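NADH-rubredoxin oxidoreductase (Clostridium acetobutylicum, PDB 3KLJ) catalyses the NADH-dependent reduction of rubredoxin through a bound FAD, relaying electrons toward the enzymes that scavenge dioxygen in this anaerobe. Local coordinates at residues A[191-196]-A[335-340]; A[240-243]-A[247-250]; A[56-61]-A[138-143]; A[288-291]-A[295-298]; A[304-307]-A[313-316]. All blocks are in the same frame, centred on the assembly; numbering follows the deposited sequence. Where two conformers were deposited one is given.

Interaction 1: A[191-196]-A[335-340]; sequences GLFLKD and DKYIVC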
loop_
_atom_site.group_PDB
_atom_site.type_symbol
_atom_site.label_atom_id
_atom_site.label_comp_id
_atom_site.label_asym_id
_atom_site.label_seq_id
_atom_site.Cartn_x
_atom_site.Cartn_y
_atom_site.Cartn_z
ATOM N N GLY A 191 -7.537 19.041 3.831
ATOM C CA GLY A 191 -7.642 18.132 4.968
ATOM C C GLY A 191 -8.737 18.503 5.951
ATOM O O GLY A 191 -9.395 17.622 6.526
ATOM N N LEU A 192 -8.914 19.802 6.179
ATOM C CA LEU A 192 -9.960 20.277 7.067
ATOM C C LEU A 192 -11.332 20.115 6.415
ATOM O O LEU A 192 -12.305 19.795 7.088
ATOM C CB LEU A 192 -9.713 21.736 7.489
ATOM C CG LEU A 192 -8.543 21.935 8.464
ATOM C CD1 LEU A 192 -8.410 23.410 8.822
ATOM C CD2 LEU A 192 -8.689 21.074 9.741
ATOM N N PHE A 193 -11.402 20.316 5.099
ATOM C CA PHE A 193 -12.609 19.999 4.351
ATOM C C PHE A 193 -12.963 18.520 4.581
ATOM O O PHE A 193 -14.103 18.193 4.932
ATOM C CB PHE A 193 -12.409 20.318 2.859
ATOM C CG PHE A 193 -13.618 20.051 1.999
ATOM C CD1 PHE A 193 -13.836 18.784 1.449
ATOM C CD2 PHE A 193 -14.524 21.068 1.718
ATOM C CE1 PHE A 193 -14.949 18.534 0.644
ATOM C CE2 PHE A 193 -15.641 20.832 0.910
ATOM C CZ PHE A 193 -15.857 19.567 0.376
ATOM N N LEU A 194 -11.978 17.637 4.408
ATOM C CA LEU A 194 -12.177 16.219 4.629
ATOM C C LEU A 194 -12.563 15.910 6.095
ATOM O O LEU A 194 -13.521 15.178 6.348
ATOM C CB LEU A 194 -10.917 15.436 4.210
ATOM C CG LEU A 194 -10.963 13.914 4.366
ATOM C CD1 LEU A 194 -11.952 13.312 3.360
ATOM C CD2 LEU A 194 -9.567 13.309 4.175
ATOM N N LYS A 195 -11.830 16.481 7.050
ATOM C CA LYS A 195 -12.151 16.314 8.478
ATOM C C LYS A 195 -13.624 16.650 8.769
ATOM O O LYS A 195 -14.297 15.901 9.472
ATOM C CB LYS A 195 -11.241 17.182 9.352
ATOM C CG LYS A 195 -11.468 16.991 10.862
ATOM C CD LYS A 195 -10.836 18.089 11.690
ATOM C CE LYS A 195 -11.111 17.875 13.180
ATOM N NZ LYS A 195 -12.563 17.928 13.545
ATOM N N ASP A 196 -14.110 17.765 8.216
ATOM C CA ASP A 196 -15.507 18.200 8.389
ATOM C C ASP A 196 -16.487 17.170 7.838
ATOM O O ASP A 196 -17.433 16.768 8.519
ATOM C CB ASP A 196 -15.735 19.575 7.733
ATOM C CG ASP A 196 -17.213 19.859 7.417
ATOM O OD1 ASP A 196 -18.082 19.673 8.293
ATOM O OD2 ASP A 196 -17.503 20.294 6.284
ATOM N N ASP A 335 -20.138 20.155 -2.084
ATOM C CA ASP A 335 -19.945 18.776 -2.522
ATOM C C ASP A 335 -18.490 18.445 -2.858
ATOM O O ASP A 335 -18.125 17.274 -2.934
ATOM C CB ASP A 335 -20.831 18.487 -3.750
ATOM C CG ASP A 335 -20.877 19.656 -4.750
ATOM O OD1 ASP A 335 -20.699 19.417 -5.970
ATOM O OD2 ASP A 335 -21.106 20.816 -4.328
ATOM N N LYS A 336 -17.668 19.470 -3.076
ATOM C CA LYS A 336 -16.317 19.245 -3.583
ATOM C C LYS A 336 -15.276 20.268 -3.125
ATOM O O LYS A 336 -15.609 21.390 -2.764
ATOM C CB LYS A 336 -16.324 19.113 -5.115
ATOM C CG LYS A 336 -16.588 20.395 -5.881
ATOM C CD LYS A 336 -16.648 20.149 -7.404
ATOM C CE LYS A 336 -18.008 19.591 -7.826
ATOM N NZ LYS A 336 -18.105 19.389 -9.296
ATOM N N TYR A 337 -14.017 19.843 -3.113
ATOM C CA TYR A 337 -12.903 20.714 -2.802
ATOM C C TYR A 337 -11.894 20.553 -3.921
ATOM O O TYR A 337 -11.601 19.427 -4.360
ATOM C CB TYR A 337 -12.264 20.365 -1.438
ATOM C CG TYR A 337 -11.007 21.166 -1.158
ATOM C CD1 TYR A 337 -11.077 22.438 -0.569
ATOM C CD2 TYR A 337 -9.749 20.680 -1.524
ATOM C CE1 TYR A 337 -9.931 23.188 -0.329
ATOM C CE2 TYR A 337 -8.595 21.420 -1.290
ATOM C CZ TYR A 337 -8.693 22.674 -0.689
ATOM O OH TYR A 337 -7.554 23.415 -0.465
ATOM N N ILE A 338 -11.378 21.681 -4.393
ATOM C CA ILE A 338 -10.378 21.683 -5.455
ATOM C C ILE A 338 -9.194 22.521 -5.015
ATOM O O ILE A 338 -9.373 23.622 -4.512
ATOM C CB ILE A 338 -10.935 22.282 -6.764
ATOM C CG1 ILE A 338 -12.138 21.471 -7.253
ATOM C CG2 ILE A 338 -9.818 22.383 -7.836
ATOM C CD1 ILE A 338 -13.047 22.216 -8.237
ATOM N N VAL A 339 -7.991 21.983 -5.192
ATOM C CA VAL A 339 -6.782 22.786 -5.071
ATOM C C VAL A 339 -5.864 22.487 -6.252
ATOM O O VAL A 339 -5.660 21.328 -6.636
ATOM C CB VAL A 339 -6.075 22.646 -3.673
ATOM C CG1 VAL A 339 -5.543 21.227 -3.428
ATOM C CG2 VAL A 339 -4.969 23.679 -3.520
ATOM N N CYS A 340 -5.336 23.552 -6.839
ATOM C CA CYS A 340 -4.543 23.449 -8.041
ATOM C C CYS A 340 -3.298 24.324 -7.861
ATOM O O CYS A 340 -3.402 25.521 -7.577
ATOM C CB CYS A 340 -5.426 23.888 -9.218
ATOM S SG CYS A 340 -4.671 24.014 -10.798
#

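Interaction 2: A[240-243]-A[247-250]; sequences EIAS and ILVN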
loop_
_atom_site.group_PDB
_atom_site.type_symbol
_atom_site.label_atom_id
_atom_site.label_comp_id
_atom_site.label_asym_id
_atom_site.label_seq_id
_atom_site.Cartn_x
_atom_site.Cartn_y
_atom_site.Cartn_z
ATOM N N GLU A 240 24.909 -8.172 -1.495
ATOM C CA GLU A 240 25.152 -6.929 -2.204
ATOM C C GLU A 240 23.942 -6.464 -3.015
ATOM O O GLU A 240 24.084 -5.653 -3.925
ATOM C CB GLU A 240 26.403 -7.045 -3.084
ATOM C CG GLU A 240 27.696 -7.212 -2.297
ATOM C CD GLU A 240 27.913 -6.102 -1.284
ATOM O OE1 GLU A 240 28.012 -6.403 -0.074
ATOM O OE2 GLU A 240 27.968 -4.924 -1.695
ATOM N N ILE A 241 22.754 -6.972 -2.684
ATOM C CA ILE A 241 21.530 -6.542 -3.361
ATOM C C ILE A 241 21.269 -5.074 -3.003
ATOM O O ILE A 241 21.136 -4.720 -1.828
ATOM C CB ILE A 241 20.308 -7.414 -2.970
ATOM C CG1 ILE A 241 20.477 -8.849 -3.503
ATOM C CG2 ILE A 241 18.999 -6.782 -3.484
ATOM C CD1 ILE A 241 19.634 -9.882 -2.779
ATOM N N ALA A 242 21.217 -4.222 -4.023
ATOM C CA ALA A 242 21.114 -2.784 -3.794
ATOM C C ALA A 242 19.733 -2.426 -3.288
ATOM O O ALA A 242 18.731 -2.977 -3.751
ATOM C CB ALA A 242 21.440 -2.007 -5.059
ATOM N N SER A 243 19.691 -1.523 -2.315
ATOM C CA SER A 243 18.428 -1.046 -1.776
ATOM C C SER A 243 18.555 0.386 -1.295
ATOM O O SER A 243 19.640 0.837 -0.916
ATOM C CB SER A 243 17.938 -1.953 -0.628
ATOM O OG SER A 243 18.820 -1.899 0.485
ATOM N N ILE A 247 14.061 -2.578 -2.560
ATOM C CA ILE A 247 15.083 -3.243 -3.372
ATOM C C ILE A 247 15.079 -2.578 -4.752
ATOM O O ILE A 247 14.037 -2.480 -5.396
ATOM C CB ILE A 247 14.844 -4.786 -3.500
ATOM C CG1 ILE A 247 14.934 -5.468 -2.128
ATOM C CG2 ILE A 247 15.844 -5.426 -4.482
ATOM C CD1 ILE A 247 14.475 -6.918 -2.113
ATOM N N LEU A 248 16.252 -2.124 -5.189
ATOM C CA LEU A 248 16.375 -1.390 -6.445
ATOM C C LEU A 248 16.229 -2.340 -7.633
ATOM O O LEU A 248 16.907 -3.376 -7.683
ATOM C CB LEU A 248 17.719 -0.644 -6.488
ATOM C CG LEU A 248 17.856 0.799 -5.943
ATOM C CD1 LEU A 248 16.839 1.224 -4.845
ATOM C CD2 LEU A 248 19.282 1.114 -5.507
ATOM N N VAL A 249 15.341 -2.003 -8.578
ATOM C CA VAL A 249 15.145 -2.835 -9.786
ATOM C C VAL A 249 15.144 -2.009 -11.059
ATOM O O VAL A 249 14.803 -0.825 -11.025
ATOM C CB VAL A 249 13.830 -3.658 -9.740
ATOM C CG1 VAL A 249 13.896 -4.701 -8.640
ATOM C CG2 VAL A 249 12.618 -2.734 -9.581
ATOM N N ASN A 250 15.556 -2.621 -12.172
ATOM C CA ASN A 250 15.390 -1.996 -13.490
ATOM C C ASN A 250 13.999 -2.320 -14.068
ATOM O O ASN A 250 13.134 -2.843 -13.352
ATOM C CB ASN A 250 16.573 -2.278 -14.453
ATOM C CG ASN A 250 16.650 -3.744 -14.952
ATOM O OD1 ASN A 250 17.599 -4.116 -15.651
ATOM N ND2 ASN A 250 15.690 -4.559 -14.582
HETATM O O HOH W 1 18.981 -4.305 -6.316
#

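Interaction 3: A[56-61]-A[138-143]; sequences AKNKSI and KIKDEC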
loop_
_atom_site.group_PDB
_atom_site.type_symbol
_atom_site.label_atom_id
_atom_site.label_comp_id
_atom_site.label_asym_id
_atom_site.label_seq_id
_atom_site.Cartn_x
_atom_site.Cartn_y
_atom_site.Cartn_z
ATOM N N ALA A 56 -15.507 -5.302 8.275
ATOM C CA ALA A 56 -16.827 -4.707 7.985
ATOM C C ALA A 56 -17.970 -5.681 7.644
ATOM O O ALA A 56 -19.124 -5.432 8.010
ATOM C CB ALA A 56 -16.712 -3.622 6.896
ATOM N N LYS A 57 -17.657 -6.763 6.933
ATOM C CA LYS A 57 -18.689 -7.682 6.430
ATOM C C LYS A 57 -18.608 -9.084 7.022
ATOM O O LYS A 57 -19.384 -9.972 6.632
ATOM C CB LYS A 57 -18.629 -7.777 4.902
ATOM C CG LYS A 57 -19.220 -6.572 4.138
ATOM C CD LYS A 57 -18.871 -6.713 2.666
ATOM C CE LYS A 57 -19.410 -5.567 1.819
ATOM N NZ LYS A 57 -18.749 -5.617 0.488
ATOM N N ASN A 58 -17.690 -9.273 7.971
ATOM C CA ASN A 58 -17.499 -10.579 8.616
ATOM C C ASN A 58 -17.132 -11.670 7.595
ATOM O O ASN A 58 -17.523 -12.831 7.742
ATOM C CB ASN A 58 -18.748 -10.965 9.437
ATOM C CG ASN A 58 -18.542 -12.210 10.286
ATOM O OD1 ASN A 58 -17.502 -12.380 10.917
ATOM N ND2 ASN A 58 -19.536 -13.088 10.298
ATOM N N LYS A 59 -16.397 -11.282 6.554
ATOM C CA LYS A 59 -15.892 -12.229 5.560
ATOM C C LYS A 59 -14.678 -12.972 6.122
ATOM O O LYS A 59 -14.017 -12.480 7.040
ATOM C CB LYS A 59 -15.553 -11.505 4.244
ATOM C CG LYS A 59 -16.823 -11.138 3.446
ATOM C CD LYS A 59 -16.498 -10.377 2.169
ATOM C CE LYS A 59 -17.777 -10.113 1.363
ATOM N NZ LYS A 59 -18.500 -11.371 1.026
ATOM N N SER A 60 -14.395 -14.159 5.590
ATOM C CA SER A 60 -13.231 -14.938 6.021
ATOM C C SER A 60 -12.118 -14.934 4.974
ATOM O O SER A 60 -12.229 -14.262 3.927
ATOM C CB SER A 60 -13.637 -16.368 6.384
ATOM O OG SER A 60 -14.153 -17.051 5.257
ATOM N N ILE A 61 -11.033 -15.656 5.275
ATOM C CA ILE A 61 -9.881 -15.750 4.379
ATOM C C ILE A 61 -10.292 -16.282 3.005
ATOM O O ILE A 61 -9.873 -15.760 1.969
ATOM C CB ILE A 61 -8.692 -16.579 5.001
ATOM C CG1 ILE A 61 -7.498 -16.679 4.036
ATOM C CG2 ILE A 61 -9.136 -17.989 5.449
ATOM C CD1 ILE A 61 -6.770 -15.361 3.751
ATOM N N LYS A 138 -7.333 -10.351 15.004
ATOM C CA LYS A 138 -6.941 -9.798 16.304
ATOM C C LYS A 138 -7.666 -8.472 16.585
ATOM O O LYS A 138 -8.149 -8.240 17.700
ATOM C CB LYS A 138 -5.421 -9.609 16.381
ATOM C CG LYS A 138 -4.627 -10.901 16.553
ATOM C CD LYS A 138 -3.128 -10.615 16.636
ATOM C CE LYS A 138 -2.293 -11.816 16.207
ATOM N NZ LYS A 138 -2.371 -12.966 17.168
ATOM N N ILE A 139 -7.738 -7.606 15.577
ATOM C CA ILE A 139 -8.499 -6.360 15.699
ATOM C C ILE A 139 -9.993 -6.630 15.892
ATOM O O ILE A 139 -10.620 -6.019 16.757
ATOM C CB ILE A 139 -8.268 -5.397 14.498
ATOM C CG1 ILE A 139 -6.819 -4.901 14.496
ATOM C CG2 ILE A 139 -9.219 -4.217 14.590
ATOM C CD1 ILE A 139 -6.267 -4.567 13.123
ATOM N N LYS A 140 -10.556 -7.536 15.091
ATOM C CA LYS A 140 -11.974 -7.905 15.217
ATOM C C LYS A 140 -12.334 -8.208 16.664
ATOM O O LYS A 140 -13.305 -7.671 17.194
ATOM C CB LYS A 140 -12.310 -9.126 14.353
ATOM C CG LYS A 140 -12.609 -8.820 12.889
ATOM C CD LYS A 140 -13.372 -9.978 12.250
ATOM C CE LYS A 140 -14.850 -9.901 12.569
ATOM N NZ LYS A 140 -15.548 -11.178 12.270
ATOM N N ASP A 141 -11.520 -9.050 17.299
ATOM C CA ASP A 141 -11.804 -9.560 18.638
ATOM C C ASP A 141 -11.580 -8.552 19.752
ATOM O O ASP A 141 -12.350 -8.526 20.710
ATOM C CB ASP A 141 -11.009 -10.838 18.907
ATOM C CG ASP A 141 -11.559 -12.028 18.150
ATOM O OD1 ASP A 141 -11.584 -11.973 16.901
ATOM O OD2 ASP A 141 -11.972 -13.012 18.802
ATOM N N GLU A 142 -10.539 -7.729 19.639
ATOM C CA GLU A 142 -10.307 -6.704 20.655
ATOM C C GLU A 142 -11.411 -5.651 20.644
ATOM O O GLU A 142 -11.828 -5.182 21.702
ATOM C CB GLU A 142 -8.927 -6.057 20.527
ATOM C CG GLU A 142 -7.885 -6.551 21.524
ATOM C CD GLU A 142 -8.230 -6.260 22.981
ATOM O OE1 GLU A 142 -7.686 -5.295 23.561
ATOM O OE2 GLU A 142 -9.052 -6.998 23.546
ATOM N N CYS A 143 -11.886 -5.306 19.446
ATOM C CA CYS A 143 -12.993 -4.357 19.279
ATOM C C CYS A 143 -14.272 -4.835 19.970
ATOM O O CYS A 143 -14.960 -4.039 20.606
ATOM C CB CYS A 143 -13.255 -4.059 17.796
ATOM S SG CYS A 143 -11.946 -3.093 17.003
#

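Interaction 4: A[288-291]-A[295-298]; sequences GLNA and DASY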
loop_
_atom_site.group_PDB
_atom_site.type_symbol
_atom_site.label_atom_id
_atom_site.label_comp_id
_atom_site.label_asym_id
_atom_site.label_seq_id
_atom_site.Cartn_x
_atom_site.Cartn_y
_atom_site.Cartn_z
ATOM N N GLY A 288 8.201 -12.558 -13.317
ATOM C CA GLY A 288 7.992 -13.958 -13.680
ATOM C C GLY A 288 8.375 -14.239 -15.126
ATOM O O GLY A 288 9.049 -15.236 -15.424
ATOM N N LEU A 289 7.935 -13.345 -16.013
ATOM C CA LEU A 289 8.224 -13.392 -17.453
ATOM C C LEU A 289 9.725 -13.355 -17.748
ATOM O O LEU A 289 10.226 -14.140 -18.560
ATOM C CB LEU A 289 7.528 -12.210 -18.153
ATOM C CG LEU A 289 6.234 -12.347 -18.985
ATOM C CD1 LEU A 289 5.438 -13.670 -18.818
ATOM C CD2 LEU A 289 5.324 -11.126 -18.787
ATOM N N ASN A 290 10.434 -12.435 -17.093
ATOM C CA ASN A 290 11.882 -12.286 -17.279
ATOM C C ASN A 290 12.657 -13.476 -16.711
ATOM O O ASN A 290 13.602 -13.967 -17.337
ATOM C CB ASN A 290 12.375 -10.978 -16.651
ATOM C CG ASN A 290 12.246 -9.787 -17.585
ATOM O OD1 ASN A 290 13.124 -9.532 -18.416
ATOM N ND2 ASN A 290 11.176 -9.038 -17.433
ATOM N N ALA A 291 12.238 -13.940 -15.530
ATOM C CA ALA A 291 12.823 -15.123 -14.888
ATOM C C ALA A 291 12.711 -16.363 -15.783
ATOM O O ALA A 291 13.523 -17.290 -15.675
ATOM C CB ALA A 291 12.169 -15.377 -13.556
ATOM N N ASP A 295 12.159 -10.971 -22.084
ATOM C CA ASP A 295 12.656 -9.658 -21.626
ATOM C C ASP A 295 11.639 -8.495 -21.628
ATOM O O ASP A 295 11.921 -7.397 -22.142
ATOM C CB ASP A 295 13.973 -9.278 -22.336
ATOM C CG ASP A 295 13.780 -8.897 -23.797
ATOM O OD1 ASP A 295 14.644 -8.165 -24.328
ATOM O OD2 ASP A 295 12.779 -9.317 -24.419
ATOM N N ALA A 296 10.467 -8.750 -21.044
ATOM C CA ALA A 296 9.418 -7.747 -20.876
ATOM C C ALA A 296 9.887 -6.584 -20.011
ATOM O O ALA A 296 10.692 -6.760 -19.095
ATOM C CB ALA A 296 8.169 -8.381 -20.260
ATOM N N SER A 297 9.381 -5.395 -20.316
ATOM C CA SER A 297 9.682 -4.198 -19.546
ATOM C C SER A 297 8.450 -3.635 -18.850
ATOM O O SER A 297 7.411 -3.414 -19.474
ATOM C CB SER A 297 10.264 -3.115 -20.443
ATOM O OG SER A 297 11.633 -3.341 -20.671
ATOM N N TYR A 298 8.603 -3.374 -17.560
ATOM C CA TYR A 298 7.620 -2.645 -16.791
ATOM C C TYR A 298 7.752 -1.162 -17.089
ATOM O O TYR A 298 8.859 -0.614 -17.090
ATOM C CB TYR A 298 7.842 -2.891 -15.297
ATOM C CG TYR A 298 6.956 -2.054 -14.396
ATOM C CD1 TYR A 298 7.472 -0.958 -13.701
ATOM C CD2 TYR A 298 5.604 -2.349 -14.255
ATOM C CE1 TYR A 298 6.663 -0.187 -12.878
ATOM C CE2 TYR A 298 4.783 -1.578 -13.437
ATOM C CZ TYR A 298 5.326 -0.506 -12.751
ATOM O OH TYR A 298 4.526 0.254 -11.942
#

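Interaction 5: A[304-307]-A[313-316]; sequences SPIL and SIIS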
loop_
_atom_site.group_PDB
_atom_site.type_symbol
_atom_site.label_atom_id
_atom_site.label_comp_id
_atom_site.label_asym_id
_atom_site.label_seq_id
_atom_site.Cartn_x
_atom_site.Cartn_y
_atom_site.Cartn_z
ATOM N N SER A 304 -4.156 6.506 -8.984
ATOM C CA SER A 304 -4.828 5.862 -7.851
ATOM C C SER A 304 -5.963 6.745 -7.348
ATOM O O SER A 304 -5.716 7.784 -6.720
ATOM C CB SER A 304 -3.846 5.503 -6.718
ATOM O OG SER A 304 -3.352 6.655 -6.056
ATOM N N PRO A 305 -7.216 6.366 -7.665
ATOM C CA PRO A 305 -8.316 7.097 -7.053
ATOM C C PRO A 305 -8.514 6.602 -5.630
ATOM O O PRO A 305 -8.907 5.457 -5.407
ATOM C CB PRO A 305 -9.526 6.754 -7.935
ATOM C CG PRO A 305 -8.963 6.060 -9.148
ATOM C CD PRO A 305 -7.688 5.426 -8.696
ATOM N N ILE A 306 -8.186 7.454 -4.673
ATOM C CA ILE A 306 -8.507 7.190 -3.283
ATOM C C ILE A 306 -9.819 7.932 -3.005
ATOM O O ILE A 306 -10.357 8.554 -3.906
ATOM C CB ILE A 306 -7.330 7.587 -2.339
ATOM C CG1 ILE A 306 -6.903 9.043 -2.566
ATOM C CG2 ILE A 306 -6.161 6.625 -2.529
ATOM C CD1 ILE A 306 -5.534 9.425 -2.014
ATOM N N LEU A 307 -10.433 7.761 -1.846
ATOM C CA LEU A 307 -10.294 6.581 -1.025
ATOM C C LEU A 307 -11.699 6.022 -0.942
ATOM O O LEU A 307 -12.662 6.697 -1.308
ATOM C CB LEU A 307 -9.728 6.925 0.358
ATOM C CG LEU A 307 -10.497 7.689 1.447
ATOM C CD1 LEU A 307 -9.716 7.655 2.756
ATOM C CD2 LEU A 307 -10.806 9.124 1.060
ATOM N N SER A 313 -14.722 10.790 -2.128
ATOM C CA SER A 313 -13.696 10.397 -3.086
ATOM C C SER A 313 -12.586 11.426 -3.192
ATOM O O SER A 313 -12.857 12.632 -3.193
ATOM C CB SER A 313 -14.334 10.228 -4.457
ATOM O OG SER A 313 -14.892 11.458 -4.893
ATOM N N ILE A 314 -11.345 10.959 -3.319
ATOM C CA ILE A 314 -10.184 11.859 -3.393
ATOM C C ILE A 314 -9.220 11.451 -4.492
ATOM O O ILE A 314 -8.874 10.282 -4.606
ATOM C CB ILE A 314 -9.395 11.896 -2.057
ATOM C CG1 ILE A 314 -10.250 12.505 -0.951
ATOM C CG2 ILE A 314 -8.091 12.694 -2.215
ATOM C CD1 ILE A 314 -9.757 12.209 0.428
ATOM N N ILE A 315 -8.798 12.401 -5.315
ATOM C CA ILE A 315 -7.629 12.161 -6.154
ATOM C C ILE A 315 -6.587 13.251 -5.921
ATOM O O ILE A 315 -6.906 14.446 -5.891
ATOM C CB ILE A 315 -7.939 11.934 -7.690
ATOM C CG1 ILE A 315 -7.667 13.173 -8.525
ATOM C CG2 ILE A 315 -9.353 11.368 -7.956
ATOM C CD1 ILE A 315 -6.336 13.138 -9.191
ATOM N N SER A 316 -5.346 12.819 -5.737
ATOM C CA SER A 316 -4.251 13.722 -5.426
ATOM C C SER A 316 -3.097 13.432 -6.362
ATOM O O SER A 316 -2.767 12.265 -6.593
ATOM C CB SER A 316 -3.817 13.558 -3.963
ATOM O OG SER A 316 -2.737 14.425 -3.666
HETATM O O HOH W 2 -4.823 10.133 -5.683
#

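Interaction 1: A[191-196]-A[335-340]
F193, on helix 188-199, lays one face of its ring over Y337, at the start of strand 337-343. The contact joins the NADH-binding domain of this glutathione-reductase-type fold to the antiparallel sheet of the C-terminal domain. The first shell is a CH-pi contact: Y337 CB stands 3.6 Å from the centroid of the F193 ring and only 11° off its normal, over the middle of the face. CD1 of F193 lies equally close to that carbon. With CG anti to its backbone N (chi1 -179°), F193 extends its ring towards the strand, and the far end reaches backbone instead, F193 CZ coming within 3.6 Å of K336 C. The side chains of F193 and Y337 pass in opposite directions. Their rings meet obliquely, with planes at 38° and centroids of F193 and Y337 5.7 Å apart. No hydrogen bond crosses between the two segments. In the second shell, T332 and I353 of the neighbouring strands touch both aromatic residues, and the backbone of Y337 is bonded to that of I353. K336 NZ forms a salt bridge with D355. The phenol at the other end of Y337 is fixed on both sides of the domain boundary, where its OH is hydrogen-bonded to D187 OD2 and to R330 NE.

Interaction 2: A[240-243]-A[247-250]
A242 and L248 face each other in the FAD-binding domain, where the loop before strand 247-249 turns a corner and lies across its start, with a single beta bridge between S243 and I247. The polar part centres on the carbonyl of A242. L248 N donates to A242 O over 3.0 Å, nearly straight at 168°. Water 1 also donates to A242 O, at 2.9 Å, so two donors grip this oxygen. Apolar contacts lie beside these bonds. I241 CG2 meets I247 CG2 at 3.6 Å, both methyls being anti to their backbone N (CG1 at chi1 -67° and -63°), and I110 and residues of strand 260-262 pack around the pair. L248 CD2 reaches A242 CB at 3.8 Å, while its CD1 methyl lies by the backbone of S243. Strand 247-249 is itself paired with 267-269. Water 1 completes the link across the corner by donating to L248 O at 2.7 Å.

Interaction 3: A[56-61]-A[138-143]
K140 NZ donates a hydrogen bond of 2.7 Å to N58 OD1, and this ammonium-to-amide bond carries the whole contact. The donor is tilted 19° from the plane of the N58 carbonyl. K140 reaches across from helix 133-146: its chain runs extended at first, then bends at chi3 (82°), which turns CE and NZ onto the amide oxygen. N58 comes from the other side with CG anti to the backbone N (chi1 -172°); the two side chains cross at about a right angle. The asparagine is exposed and was modelled in two conformers; the bond belongs to the one described and may be made only part of the time. N58 is the residue at which the chain leaves helix 51-56, in a left-handed backbone conformation. The contact thus ties a surface loop of the FAD-binding domain to a helix of the Rossmann-type NADH-binding domain. On the loop side, K57 forms a salt bridge with E53. At the end of helix 51-56, A56 packs on A164 and D167 of helix 156-168. In helix 133-146, I139 is buried against F128 and I224. C143, one turn beyond I139, touches C222, its known disulfide partner, although the two are not bonded in this structure.

Interaction 4: A[288-291]-A[295-298]
As helix 277-291 ends, the chain folds back along its last turn and brings D295 CA to 5.1 Å from N290 CA. The side chain of N290 fastens the returning backbone. Its ND2 donates to A296 O over 2.9 Å in an almost straight bond, 176°, with the acceptor in the plane of the amide. Relative to A296, the donor is tilted 22° from the carbonyl plane. N290 ND2 is also hydrogen-bonded to V286 O one turn back in the helix; two backbone carbonyls thus grip ND2, which would fix the rotation of the amide. The other end of the amide also meets the loop, N290 OD1 lying 3.2 Å from D295 CA. A296 O has a second partner in H252 ND1, which links the returning chain to another loop. This is the closing helix of the FAD-binding domain, and the chain beyond it leads to the C-terminal domain; C292, just past A291, forms a disulfide with C32 of the same FAD-binding domain. L289 supplies the apolar part, its CD2 methyl resting 4.2 Å from A296 CB, while the leucine also touches K31 and E294. Further along, S297 OG is hydrogen-bonded to D251 OD2, and the Y298 ring meets that of F269 edge-to-face.

Interaction 5: A[304-307]-A[313-316]
I314 CB lies 3.8 Å from I306 CG1, and the rest of the I314 side chain spreads over two residues of the opposite strand. With CG2 anti to the backbone N and CG1 beside it (chi1 -65°), the branches part: CG2 stays with I306, 3.9 Å from I306 CG1, while CG1 turns towards L307, 4.0 Å from L307 CD2. The tip is tight: I314 CD1 is 3.3 Å from L307 CD2, the two side chains lying side by side and pointing the same way. The strands form the beta hairpin 306-309/312-317 that opens the C-terminal domain, with I306 and I314 an antiparallel hydrogen-bonded pair. This edge strand is weakly bonded, and the bond from I314 N to I306 O is doubtful in detail, because that oxygen is not surely placed. Ahead of P305, water 2 joins the incoming loop to strand 312-317, donating to S304 O and accepting from S316 N. I306 and L307 also touch I156 of helix 156-168; the I306 side chain lies about 6 Å from the bound FAD.

Overall arrangement
From the N terminus, interaction 3 closes first, bringing the loop after helix 51-56 of the FAD-binding domain against helix 133-146 of the NADH-binding domain. Interaction 1 then opens a long loop from helix 188-199 to strand 337-343, and interactions 2, 4 and 5 nest inside it one after another; none cross. Interactions 2 and 4 are local contacts between neighbouring pieces of chain in the returning half of the FAD-binding domain, their centres about 16 Å apart. Interaction 5 is the hairpin that begins the C-terminal domain. It touches interaction 1, where L194 CD1 packs 3.8 Å from I314 CD1, and both reach the same antiparallel sheet. Interactions 1 and 3 thus bind the NADH-binding domain to its two neighbours.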